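Local coordinates for protein tRNA dimethylallyltransferase (PDB 3EXA) that probably transfers a dimethylallyl group from dimethylallyl diphosphate to the adenine at position 37 of tRNAs that read codons beginning with uridine, at residues Gly135-Asp147 and His155-Ile169. Numbering follows the deposited sequence.
Sequences GVQALHDKLSKID and HPNNYRRVIRALEII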
loop_
_atom_site.group_PDB
_atom_site.type_symbol
_atom_site.label_atom_id
_atom_site.label_comp_id
_atom_site.label_asym_id
_atom_site.label_seq_id
_atom_site.Cartn_x
_atom_site.Cartn_y
_atom_site.Cartn_z
ATOM N N GLY A 135 8.989 -24.903 -9.707
ATOM C CA GLY A 135 9.583 -24.220 -10.847
ATOM C C GLY A 135 9.269 -22.732 -10.951
ATOM O O GLY A 135 8.363 -22.222 -10.285
ATOM N N VAL A 136 10.029 -22.023 -11.781
ATOM C CA VAL A 136 9.777 -20.608 -11.972
ATOM C C VAL A 136 8.615 -20.521 -12.956
ATOM O O VAL A 136 7.857 -19.551 -12.955
ATOM C CB VAL A 136 11.007 -19.858 -12.530
ATOM C CG1 VAL A 136 11.232 -20.203 -13.989
ATOM C CG2 VAL A 136 10.820 -18.375 -12.348
ATOM N N GLN A 137 8.451 -21.542 -13.790
ATOM C CA GLN A 137 7.340 -21.516 -14.728
ATOM C C GLN A 137 6.059 -21.963 -14.014
ATOM O O GLN A 137 4.953 -21.704 -14.497
ATOM C CB GLN A 137 7.604 -22.413 -15.941
ATOM C CG GLN A 137 7.389 -23.877 -15.675
ATOM C CD GLN A 137 7.185 -24.676 -16.945
ATOM O OE1 GLN A 137 7.003 -25.893 -16.895
ATOM N NE2 GLN A 137 7.209 -23.998 -18.090
ATOM N N ALA A 138 6.203 -22.637 -12.873
ATOM C CA ALA A 138 5.031 -23.063 -12.099
ATOM C C ALA A 138 4.367 -21.808 -11.520
ATOM O O ALA A 138 3.136 -21.694 -11.465
ATOM C CB ALA A 138 5.439 -24.004 -10.973
ATOM N N LEU A 139 5.199 -20.863 -11.090
ATOM C CA LEU A 139 4.716 -19.603 -10.538
ATOM C C LEU A 139 4.079 -18.822 -11.685
ATOM O O LEU A 139 3.172 -18.006 -11.491
ATOM C CB LEU A 139 5.875 -18.796 -9.962
ATOM C CG LEU A 139 5.456 -17.416 -9.468
ATOM C CD1 LEU A 139 4.539 -17.587 -8.295
ATOM C CD2 LEU A 139 6.668 -16.593 -9.088
ATOM N N HIS A 140 4.581 -19.102 -12.882
ATOM C CA HIS A 140 4.111 -18.484 -14.102
ATOM C C HIS A 140 2.770 -19.112 -14.454
ATOM O O HIS A 140 1.835 -18.423 -14.868
ATOM C CB HIS A 140 5.132 -18.719 -15.218
ATOM C CG HIS A 140 4.913 -17.868 -16.428
ATOM N ND1 HIS A 140 4.113 -18.260 -17.481
ATOM C CD2 HIS A 140 5.368 -16.632 -16.742
ATOM C CE1 HIS A 140 4.087 -17.302 -18.391
ATOM N NE2 HIS A 140 4.839 -16.303 -17.965
ATOM N N ASP A 141 2.667 -20.424 -14.278
ATOM C CA ASP A 141 1.407 -21.094 -14.574
ATOM C C ASP A 141 0.345 -20.603 -13.597
ATOM O O ASP A 141 -0.829 -20.497 -13.953
ATOM C CB ASP A 141 1.554 -22.617 -14.485
ATOM C CG ASP A 141 2.447 -23.183 -15.579
ATOM O OD1 ASP A 141 2.353 -22.710 -16.735
ATOM O OD2 ASP A 141 3.238 -24.106 -15.290
ATOM N N LYS A 142 0.764 -20.292 -12.371
ATOM C CA LYS A 142 -0.161 -19.802 -11.352
ATOM C C LYS A 142 -0.828 -18.517 -11.823
ATOM O O LYS A 142 -2.040 -18.348 -11.700
ATOM C CB LYS A 142 0.574 -19.532 -10.034
ATOM C CG LYS A 142 -0.311 -18.889 -8.960
ATOM C CD LYS A 142 0.467 -18.591 -7.677
ATOM C CE LYS A 142 0.758 -19.857 -6.864
ATOM N NZ LYS A 142 -0.467 -20.456 -6.227
ATOM N N LEU A 143 -0.026 -17.611 -12.366
ATOM C CA LEU A 143 -0.538 -16.342 -12.843
ATOM C C LEU A 143 -1.317 -16.527 -14.147
ATOM O O LEU A 143 -2.311 -15.844 -14.383
ATOM C CB LEU A 143 0.634 -15.371 -13.017
ATOM C CG LEU A 143 0.400 -13.931 -13.470
ATOM C CD1 LEU A 143 0.402 -13.874 -14.983
ATOM C CD2 LEU A 143 -0.899 -13.401 -12.887
ATOM N N SER A 144 -0.871 -17.476 -14.968
ATOM C CA SER A 144 -1.495 -17.783 -16.263
ATOM C C SER A 144 -2.930 -18.306 -16.098
ATOM O O SER A 144 -3.777 -18.124 -16.975
ATOM C CB SER A 144 -0.635 -18.820 -17.009
ATOM O OG SER A 144 -1.015 -18.970 -18.364
ATOM N N LYS A 145 -3.193 -18.956 -14.969
ATOM C CA LYS A 145 -4.515 -19.498 -14.682
ATOM C C LYS A 145 -5.438 -18.424 -14.092
ATOM O O LYS A 145 -6.658 -18.601 -14.040
ATOM C CB LYS A 145 -4.405 -20.668 -13.696
ATOM C CG LYS A 145 -5.744 -21.259 -13.281
ATOM C CD LYS A 145 -5.644 -21.995 -11.964
ATOM C CE LYS A 145 -7.027 -22.294 -11.387
ATOM N NZ LYS A 145 -6.954 -22.771 -9.962
ATOM N N ILE A 146 -4.848 -17.315 -13.648
ATOM C CA ILE A 146 -5.604 -16.211 -13.048
ATOM C C ILE A 146 -5.666 -15.015 -14.010
ATOM O O ILE A 146 -6.405 -14.057 -13.788
ATOM C CB ILE A 146 -4.949 -15.773 -11.693
ATOM C CG1 ILE A 146 -6.019 -15.322 -10.693
ATOM C CG2 ILE A 146 -3.967 -14.647 -11.928
ATOM C CD1 ILE A 146 -6.706 -14.010 -11.036
ATOM N N ASP A 147 -4.891 -15.086 -15.086
ATOM C CA ASP A 147 -4.849 -14.019 -16.081
ATOM C C ASP A 147 -3.831 -14.389 -17.158
ATOM O O ASP A 147 -2.687 -13.927 -17.140
ATOM C CB ASP A 147 -4.450 -12.692 -15.428
ATOM C CG ASP A 147 -4.336 -11.557 -16.431
ATOM O OD1 ASP A 147 -3.916 -10.448 -16.033
ATOM O OD2 ASP A 147 -4.665 -11.774 -17.618
ATOM N N HIS A 155 8.107 -13.158 -19.668
ATOM C CA HIS A 155 8.931 -14.368 -19.757
ATOM C C HIS A 155 8.915 -15.049 -18.397
ATOM O O HIS A 155 9.135 -14.409 -17.373
ATOM C CB HIS A 155 10.376 -14.018 -20.107
ATOM C CG HIS A 155 11.179 -15.173 -20.625
ATOM N ND1 HIS A 155 12.539 -15.279 -20.429
ATOM C CD2 HIS A 155 10.831 -16.227 -21.402
ATOM C CE1 HIS A 155 12.996 -16.345 -21.064
ATOM N NE2 HIS A 155 11.978 -16.937 -21.664
ATOM N N PRO A 156 8.670 -16.366 -18.375
ATOM C CA PRO A 156 8.629 -17.108 -17.110
ATOM C C PRO A 156 9.877 -16.984 -16.214
ATOM O O PRO A 156 9.780 -17.153 -14.999
ATOM C CB PRO A 156 8.324 -18.546 -17.560
ATOM C CG PRO A 156 8.801 -18.592 -18.979
ATOM C CD PRO A 156 8.419 -17.254 -19.524
ATOM N N ASN A 157 11.030 -16.674 -16.806
ATOM C CA ASN A 157 12.279 -16.511 -16.045
ATOM C C ASN A 157 12.295 -15.168 -15.296
ATOM O O ASN A 157 13.176 -14.905 -14.473
ATOM C CB ASN A 157 13.509 -16.576 -16.978
ATOM C CG ASN A 157 13.950 -18.007 -17.301
ATOM O OD1 ASN A 157 13.185 -18.802 -17.839
ATOM N ND2 ASN A 157 15.201 -18.329 -16.976
ATOM N N ASN A 158 11.326 -14.311 -15.587
ATOM C CA ASN A 158 11.262 -13.016 -14.921
ATOM C C ASN A 158 10.304 -13.128 -13.736
ATOM O O ASN A 158 9.309 -12.420 -13.676
ATOM C CB ASN A 158 10.756 -11.952 -15.898
ATOM C CG ASN A 158 11.049 -10.539 -15.428
ATOM O OD1 ASN A 158 11.502 -10.325 -14.299
ATOM N ND2 ASN A 158 10.790 -9.564 -16.293
ATOM N N TYR A 159 10.622 -14.017 -12.797
ATOM C CA TYR A 159 9.791 -14.256 -11.624
ATOM C C TYR A 159 9.505 -13.008 -10.803
ATOM O O TYR A 159 8.480 -12.925 -10.120
ATOM C CB TYR A 159 10.436 -15.292 -10.710
ATOM C CG TYR A 159 11.673 -14.792 -9.988
ATOM C CD1 TYR A 159 12.948 -14.966 -10.534
ATOM C CD2 TYR A 159 11.567 -14.150 -8.746
ATOM C CE1 TYR A 159 14.086 -14.521 -9.863
ATOM C CE2 TYR A 159 12.697 -13.696 -8.068
ATOM C CZ TYR A 159 13.954 -13.888 -8.628
ATOM O OH TYR A 159 15.070 -13.466 -7.932
ATOM N N ARG A 160 10.413 -12.043 -10.851
ATOM C CA ARG A 160 10.226 -10.812 -10.099
ATOM C C ARG A 160 9.000 -10.067 -10.616
ATOM O O ARG A 160 8.188 -9.563 -9.838
ATOM C CB ARG A 160 11.460 -9.917 -10.222
ATOM C CG ARG A 160 11.697 -9.092 -8.981
ATOM C CD ARG A 160 11.980 -10.018 -7.811
ATOM N NE ARG A 160 11.357 -9.555 -6.573
ATOM C CZ ARG A 160 11.466 -10.183 -5.408
ATOM N NH1 ARG A 160 12.173 -11.305 -5.315
ATOM N NH2 ARG A 160 10.869 -9.688 -4.336
ATOM N N ARG A 161 8.873 -10.009 -11.937
ATOM C CA ARG A 161 7.754 -9.331 -12.574
ATOM C C ARG A 161 6.473 -10.165 -12.458
ATOM O O ARG A 161 5.369 -9.629 -12.506
ATOM C CB ARG A 161 8.090 -9.054 -14.040
ATOM C CG ARG A 161 7.068 -8.214 -14.784
ATOM C CD ARG A 161 7.584 -7.856 -16.174
ATOM N NE ARG A 161 6.570 -7.200 -17.000
ATOM C CZ ARG A 161 6.796 -6.721 -18.220
ATOM N NH1 ARG A 161 8.003 -6.819 -18.764
ATOM N NH2 ARG A 161 5.812 -6.144 -18.899
ATOM N N VAL A 162 6.622 -11.478 -12.301
ATOM C CA VAL A 162 5.467 -12.353 -12.151
ATOM C C VAL A 162 4.935 -12.210 -10.731
ATOM O O VAL A 162 3.729 -12.196 -10.511
ATOM C CB VAL A 162 5.841 -13.822 -12.430
ATOM C CG1 VAL A 162 4.692 -14.751 -12.043
ATOM C CG2 VAL A 162 6.175 -13.987 -13.905
ATOM N N ILE A 163 5.826 -12.095 -9.760
ATOM C CA ILE A 163 5.370 -11.924 -8.386
ATOM C C ILE A 163 4.607 -10.603 -8.273
ATOM O O ILE A 163 3.600 -10.512 -7.579
ATOM C CB ILE A 163 6.555 -11.911 -7.400
ATOM C CG1 ILE A 163 7.075 -13.340 -7.219
ATOM C CG2 ILE A 163 6.129 -11.296 -6.068
ATOM C CD1 ILE A 163 8.267 -13.452 -6.327
ATOM N N ARG A 164 5.104 -9.581 -8.956
ATOM C CA ARG A 164 4.476 -8.267 -8.937
ATOM C C ARG A 164 3.044 -8.356 -9.463
ATOM O O ARG A 164 2.123 -7.782 -8.886
ATOM C CB ARG A 164 5.301 -7.304 -9.791
ATOM C CG ARG A 164 4.588 -6.024 -10.190
ATOM C CD ARG A 164 4.329 -5.111 -9.003
ATOM N NE ARG A 164 4.919 -3.790 -9.206
ATOM C CZ ARG A 164 4.666 -3.001 -10.248
ATOM N NH1 ARG A 164 3.827 -3.390 -11.201
ATOM N NH2 ARG A 164 5.257 -1.818 -10.342
ATOM N N ALA A 165 2.863 -9.082 -10.561
ATOM C CA ALA A 165 1.543 -9.243 -11.168
ATOM C C ALA A 165 0.558 -9.926 -10.226
ATOM O O ALA A 165 -0.600 -9.525 -10.131
ATOM C CB ALA A 165 1.657 -10.043 -12.458
ATOM N N LEU A 166 1.018 -10.961 -9.534
ATOM C CA LEU A 166 0.149 -11.683 -8.621
ATOM C C LEU A 166 -0.215 -10.846 -7.393
ATOM O O LEU A 166 -1.292 -11.016 -6.824
ATOM C CB LEU A 166 0.808 -13.001 -8.188
ATOM C CG LEU A 166 1.157 -14.010 -9.304
ATOM C CD1 LEU A 166 2.134 -15.062 -8.781
ATOM C CD2 LEU A 166 -0.109 -14.669 -9.820
ATOM N N GLU A 167 0.668 -9.939 -6.978
ATOM C CA GLU A 167 0.366 -9.119 -5.809
ATOM C C GLU A 167 -0.670 -8.064 -6.172
ATOM O O GLU A 167 -1.582 -7.785 -5.395
ATOM C CB GLU A 167 1.619 -8.415 -5.266
ATOM C CG GLU A 167 2.771 -9.315 -4.828
ATOM C CD GLU A 167 3.879 -8.534 -4.120
ATOM O OE1 GLU A 167 3.716 -8.217 -2.926
ATOM O OE2 GLU A 167 4.906 -8.219 -4.755
ATOM N N ILE A 168 -0.515 -7.474 -7.353
ATOM C CA ILE A 168 -1.442 -6.452 -7.814
ATOM C C ILE A 168 -2.850 -7.029 -7.934
ATOM O O ILE A 168 -3.831 -6.372 -7.577
ATOM C CB ILE A 168 -1.009 -5.878 -9.174
ATOM C CG1 ILE A 168 0.249 -5.014 -8.989
ATOM C CG2 ILE A 168 -2.147 -5.076 -9.786
ATOM C CD1 ILE A 168 0.777 -4.366 -10.272
ATOM N N ILE A 169 -2.941 -8.264 -8.422
ATOM C CA ILE A 169 -4.225 -8.946 -8.596
ATOM C C ILE A 169 -4.880 -9.202 -7.245
ATOM O O ILE A 169 -6.074 -8.940 -7.060
ATOM C CB ILE A 169 -4.039 -10.288 -9.361
ATOM C CG1 ILE A 169 -3.623 -9.992 -10.809
ATOM C CG2 ILE A 169 -5.324 -11.118 -9.309
ATOM C CD1 ILE A 169 -3.228 -11.213 -11.637
HETATM O O HOH W 1 8.332 -16.617 -12.847
#
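Pro-156, in the turn before helix 159-169, sets its CB over one face of the His-140 imidazole of helix 136-144, 3.9 Å from the ring centroid, a CH-pi contact displaced toward the rim. The two helices, inclined at 30° with axes 9.9 Å apart, pack with helix 121-133 into a small helical bundle far from the P-loop core of this IPP transferase; residues 160-164 of the second helix probably contact the substrate tRNA. With CG anti to the backbone N (chi1 -167°), the His-140 ring reaches the turn at Pro-156, and its NE2 is hydrogen-bonded to the carbonyl of Ile-154, which helps to fix the ring's rotation. Farther along, Leu-143 is a knob in a hole formed by Val-162, Ala-165, Leu-166 and Ile-169; its CB lies tightly against Leu-166 CD2 at 3.4 Å. The other branch of Leu-166 crosses to Leu-139, CD1 to CD1 at 3.5 Å, while Leu-139 also touches Phe-130 and Val-131 of helix 121-133. Ile-146 CG2 packs against Ile-169 CD1 at 3.5 Å. No direct hydrogen bond links the segments; instead, back at the Pro-156 end, one water donates to two backbone carbonyls, Val-136 O at 3.0 Å and Pro-156 O at 2.6 Å.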